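Local coordinates for putative uncharacterized protein (Chaetomium thermophilum, PDB 5IJP), which probably senses cellular phosphate status as the SPX domain of Vtc4, a helical bundle that binds inositol hexakisphosphate, at residues Q74-E79 against I124-D129; V86-V91 against V178-K183. All coordinates share one frame; numbering follows the deposited sequence.

Both contacts are surface salt bridges made by the long helix 52-97, one to each of two other helices of the SPX bundle. Interaction 1 ties it to helix 110-151, the centre of the contact lying about 10 Å from the centre of the chain; interaction 2, whose centre lies about 14 Å from that of interaction 1, ties it to helix 171-190 farther out, its centre about 23 Å from the centre of the chain. The charges swap sides: helix 52-97 supplies the lysine in the first and the glutamate in the second. The first bridge is long, the second shorter with a weak hydrogen bond. Between them lies apolar packing, with Ile-124 CG1 of interaction 1 lying 3.8 Å from Leu-181 CD2 of interaction 2.

Interaction 1. Residues Q74-E79 against I124-D129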
# COMPACT_ATOMS: atom_id res chain seq x y z
N GLN A 74 6.15 4.60 1.90
CA GLN A 74 7.14 5.66 1.67
C GLN A 74 8.55 5.11 1.51
O GLN A 74 9.22 5.45 0.53
CB GLN A 74 7.08 6.70 2.80
CG GLN A 74 7.97 7.92 2.57
CD GLN A 74 7.73 9.00 3.57
OE1 GLN A 74 6.68 9.66 3.57
NE2 GLN A 74 8.70 9.24 4.44
N VAL A 75 9.02 4.29 2.48
CA VAL A 75 10.36 3.69 2.52
C VAL A 75 10.65 2.89 1.24
O VAL A 75 11.69 3.10 0.61
CB VAL A 75 10.61 2.86 3.82
CG1 VAL A 75 12.01 2.25 3.83
CG2 VAL A 75 10.40 3.71 5.07
N LYS A 76 9.71 2.00 0.84
CA LYS A 76 9.85 1.15 -0.34
C LYS A 76 9.86 1.93 -1.66
O LYS A 76 10.72 1.67 -2.50
CB LYS A 76 8.80 0.03 -0.35
CG LYS A 76 9.16 -1.15 -1.24
CD LYS A 76 10.08 -2.17 -0.55
CE LYS A 76 11.06 -2.82 -1.51
NZ LYS A 76 10.38 -3.75 -2.46
N ALA A 77 8.92 2.89 -1.84
CA ALA A 77 8.81 3.71 -3.05
C ALA A 77 10.05 4.59 -3.28
O ALA A 77 10.50 4.72 -4.41
CB ALA A 77 7.57 4.58 -3.00
N MET A 78 10.59 5.17 -2.19
CA MET A 78 11.78 6.02 -2.22
C MET A 78 13.03 5.21 -2.55
O MET A 78 13.92 5.73 -3.23
CB MET A 78 11.94 6.78 -0.91
CG MET A 78 11.17 8.08 -0.89
SD MET A 78 11.08 8.85 0.75
CE MET A 78 12.81 9.04 1.11
N GLU A 79 13.09 3.95 -2.08
CA GLU A 79 14.18 3.01 -2.36
C GLU A 79 14.14 2.62 -3.83
O GLU A 79 15.19 2.49 -4.46
CB GLU A 79 14.09 1.77 -1.46
CG GLU A 79 14.73 1.96 -0.10
CD GLU A 79 14.38 0.96 0.98
OE1 GLU A 79 13.47 0.12 0.76
OE2 GLU A 79 14.99 1.02 2.07
N ILE A 124 10.74 -3.38 -11.81
CA ILE A 124 9.36 -3.46 -12.33
C ILE A 124 8.54 -4.41 -11.45
O ILE A 124 7.41 -4.08 -11.08
CB ILE A 124 9.32 -3.85 -13.84
CG1 ILE A 124 10.04 -2.80 -14.71
CG2 ILE A 124 7.87 -4.06 -14.34
CD1 ILE A 124 10.61 -3.31 -16.01
N ALA A 125 9.13 -5.57 -11.08
CA ALA A 125 8.52 -6.57 -10.20
C ALA A 125 8.33 -5.99 -8.79
O ALA A 125 7.30 -6.25 -8.17
CB ALA A 125 9.40 -7.82 -10.14
N ASP A 126 9.30 -5.17 -8.32
CA ASP A 126 9.25 -4.49 -7.02
C ASP A 126 8.18 -3.40 -7.01
O ASP A 126 7.58 -3.16 -5.96
CB ASP A 126 10.63 -3.93 -6.64
CG ASP A 126 11.60 -4.94 -6.03
OD1 ASP A 126 11.49 -6.14 -6.36
OD2 ASP A 126 12.47 -4.52 -5.24
N VAL A 127 7.92 -2.76 -8.18
CA VAL A 127 6.88 -1.74 -8.36
C VAL A 127 5.51 -2.43 -8.23
O VAL A 127 4.66 -1.96 -7.48
CB VAL A 127 7.04 -0.95 -9.70
CG1 VAL A 127 5.78 -0.15 -10.05
CG2 VAL A 127 8.25 -0.02 -9.65
N HIS A 128 5.34 -3.58 -8.93
CA HIS A 128 4.12 -4.40 -8.93
C HIS A 128 3.83 -4.96 -7.53
O HIS A 128 2.67 -4.97 -7.12
CB HIS A 128 4.21 -5.52 -9.98
CG HIS A 128 3.06 -6.47 -9.96
ND1 HIS A 128 3.23 -7.80 -9.61
CD2 HIS A 128 1.75 -6.25 -10.22
CE1 HIS A 128 2.02 -8.35 -9.69
NE2 HIS A 128 1.10 -7.45 -10.05
N ASP A 129 4.88 -5.42 -6.81
CA ASP A 129 4.75 -5.95 -5.45
C ASP A 129 4.34 -4.86 -4.46
O ASP A 129 3.58 -5.13 -3.53
CB ASP A 129 6.05 -6.65 -5.00
CG ASP A 129 6.30 -7.99 -5.66
OD1 ASP A 129 5.34 -8.78 -5.83
OD2 ASP A 129 7.48 -8.28 -5.97
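Lys-76 and Asp-126 meet through their charged ends, bridging helix 52-97 and helix 110-151, the two long helices of the SPX helical bundle. The electrostatic part is a single long salt bridge, Lys-76 NZ standing 3.6 Å from Asp-126 OD2. CG of the lysine lies anti to the backbone N (chi1 -160°), and bends at the next three torsions bring the ammonium across the gap, where the lysine meets the aspartate side chain at about a right angle. The backbones stay well apart, Lys-76 CA to Asp-126 CA being 8.8 Å. Asp-129, one turn on, keeps its OD2 6.4 Å from Lys-76 NZ, too far to touch, though it probably adds to the negative field around the ammonium.

Both charged ends have second partners: Asp-126 OD2 also forms a salt bridge with NH1 of Arg-83, its stronger partner, while Lys-76 NZ makes a weak hydrogen bond to Tyr-15 OH. Apolar packing is supplied nearby by Leu-130, which touches Lys-76 and Ala-77. One carboxylate oxygen thus serves two cations, which probably stabilises its negative charge and makes the lysine the looser of its two mates.

Interaction 2. Residues V86-V91 against V178-K183; sequences VSEREV and VVRLSK
Glu-88 and Arg-180 form a salt bridge between two helices of the SPX helical bundle, 52-97 and 171-190. The glutamate's CB points toward the partner helix, and with CG anti to the backbone N (chi1 -159°) the chain runs out extended beyond it. CD then arrives 3.9 Å from Arg-180 CD. At the tip OE1 carries the contact, taking a weak hydrogen bond from Arg-180 NE at 3.1 Å. That bond is bent to 130° at the hydrogen. OE2 merely lies beside the Arg-180 CD methylene, 3.7 Å away. OE1 sits at the guanidinium edge, near its plane, although the carboxylate and guanidinium planes are turned 40° apart. The chain of Arg-180 bends at chi3, and NE is the nitrogen turned to the carboxylate. Without the carboxylate, as with an alanine here, Arg-180 NE would probably lose this acceptor and the guanidinium be freer to swing. Leu-184 of helix 171-190 also touches Glu-88, and Ser-87 packs on Ile-123 of helix 110-151. Within helix 171-190, Ser-182 OG folds back to Val-178 O at 3.2 Å; that carbonyl oxygen also accepts from Ser-182 N, the two donors reaching it from opposite faces of the carbonyl plane.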
# COMPACT_ATOMS: atom_id res chain seq x y z
N VAL A 86 19.87 5.27 -10.11
CA VAL A 86 21.19 4.65 -10.31
C VAL A 86 21.23 3.81 -11.59
O VAL A 86 22.26 3.77 -12.26
CB VAL A 86 21.75 3.88 -9.08
CG1 VAL A 86 22.08 4.83 -7.93
CG2 VAL A 86 20.81 2.77 -8.61
N SER A 87 20.10 3.15 -11.94
CA SER A 87 19.98 2.33 -13.15
C SER A 87 19.88 3.19 -14.41
O SER A 87 20.40 2.79 -15.45
CB SER A 87 18.79 1.38 -13.05
OG SER A 87 18.95 0.48 -11.97
N GLU A 88 19.22 4.37 -14.31
CA GLU A 88 19.03 5.33 -15.40
C GLU A 88 20.39 5.86 -15.87
O GLU A 88 20.60 5.99 -17.08
CB GLU A 88 18.12 6.48 -14.97
CG GLU A 88 17.47 7.23 -16.12
CD GLU A 88 16.51 8.34 -15.74
OE1 GLU A 88 15.75 8.17 -14.75
OE2 GLU A 88 16.48 9.37 -16.45
N ARG A 89 21.31 6.14 -14.92
CA ARG A 89 22.67 6.61 -15.18
C ARG A 89 23.46 5.50 -15.88
O ARG A 89 24.16 5.78 -16.86
CB ARG A 89 23.36 7.03 -13.86
CG ARG A 89 24.75 7.63 -14.04
CD ARG A 89 25.43 7.89 -12.71
NE ARG A 89 26.89 7.94 -12.85
CZ ARG A 89 27.59 9.04 -13.09
NH1 ARG A 89 26.98 10.21 -13.24
NH2 ARG A 89 28.91 8.98 -13.20
N GLU A 90 23.32 4.24 -15.41
CA GLU A 90 23.97 3.05 -15.95
C GLU A 90 23.57 2.78 -17.41
O GLU A 90 24.42 2.37 -18.19
CB GLU A 90 23.67 1.81 -15.09
CG GLU A 90 24.47 1.75 -13.80
CD GLU A 90 24.17 0.54 -12.92
OE1 GLU A 90 23.00 0.38 -12.50
OE2 GLU A 90 25.12 -0.23 -12.64
N VAL A 91 22.29 3.02 -17.76
CA VAL A 91 21.76 2.85 -19.12
C VAL A 91 22.27 4.00 -20.00
O VAL A 91 22.68 3.75 -21.14
CB VAL A 91 20.21 2.70 -19.14
CG1 VAL A 91 19.66 2.69 -20.57
CG2 VAL A 91 19.76 1.44 -18.40
N VAL A 178 8.58 5.65 -12.43
CA VAL A 178 8.00 4.39 -12.92
C VAL A 178 7.79 4.48 -14.45
O VAL A 178 8.04 3.50 -15.15
CB VAL A 178 6.70 4.01 -12.14
CG1 VAL A 178 6.01 2.79 -12.74
CG2 VAL A 178 6.99 3.78 -10.67
N VAL A 179 7.38 5.67 -14.95
CA VAL A 179 7.19 5.97 -16.38
C VAL A 179 8.54 5.85 -17.12
O VAL A 179 8.60 5.20 -18.17
CB VAL A 179 6.48 7.34 -16.60
CG1 VAL A 179 6.59 7.83 -18.04
CG2 VAL A 179 5.02 7.28 -16.17
N ARG A 180 9.61 6.43 -16.54
CA ARG A 180 10.97 6.37 -17.09
C ARG A 180 11.50 4.93 -17.08
O ARG A 180 12.12 4.52 -18.06
CB ARG A 180 11.93 7.29 -16.30
CG ARG A 180 11.70 8.78 -16.52
CD ARG A 180 12.85 9.63 -16.00
NE ARG A 180 12.99 9.55 -14.55
CZ ARG A 180 12.42 10.39 -13.69
NH1 ARG A 180 11.64 11.37 -14.13
NH2 ARG A 180 12.61 10.24 -12.39
N LEU A 181 11.22 4.18 -16.00
CA LEU A 181 11.61 2.77 -15.80
C LEU A 181 11.07 1.87 -16.92
O LEU A 181 11.80 0.99 -17.39
CB LEU A 181 11.12 2.29 -14.41
CG LEU A 181 11.35 0.82 -14.02
CD1 LEU A 181 12.80 0.56 -13.67
CD2 LEU A 181 10.47 0.45 -12.84
N SER A 182 9.82 2.11 -17.36
CA SER A 182 9.17 1.38 -18.45
C SER A 182 9.86 1.68 -19.79
O SER A 182 10.02 0.77 -20.60
CB SER A 182 7.69 1.75 -18.53
OG SER A 182 7.01 1.39 -17.34
N LYS A 183 10.29 2.94 -19.99
CA LYS A 183 10.99 3.40 -21.19
C LYS A 183 12.43 2.86 -21.23
O LYS A 183 12.91 2.51 -22.31
CB LYS A 183 11.00 4.94 -21.26
CG LYS A 183 9.63 5.55 -21.56
CD LYS A 183 9.65 7.06 -21.39
CE LYS A 183 8.27 7.65 -21.53
NZ LYS A 183 8.26 9.11 -21.25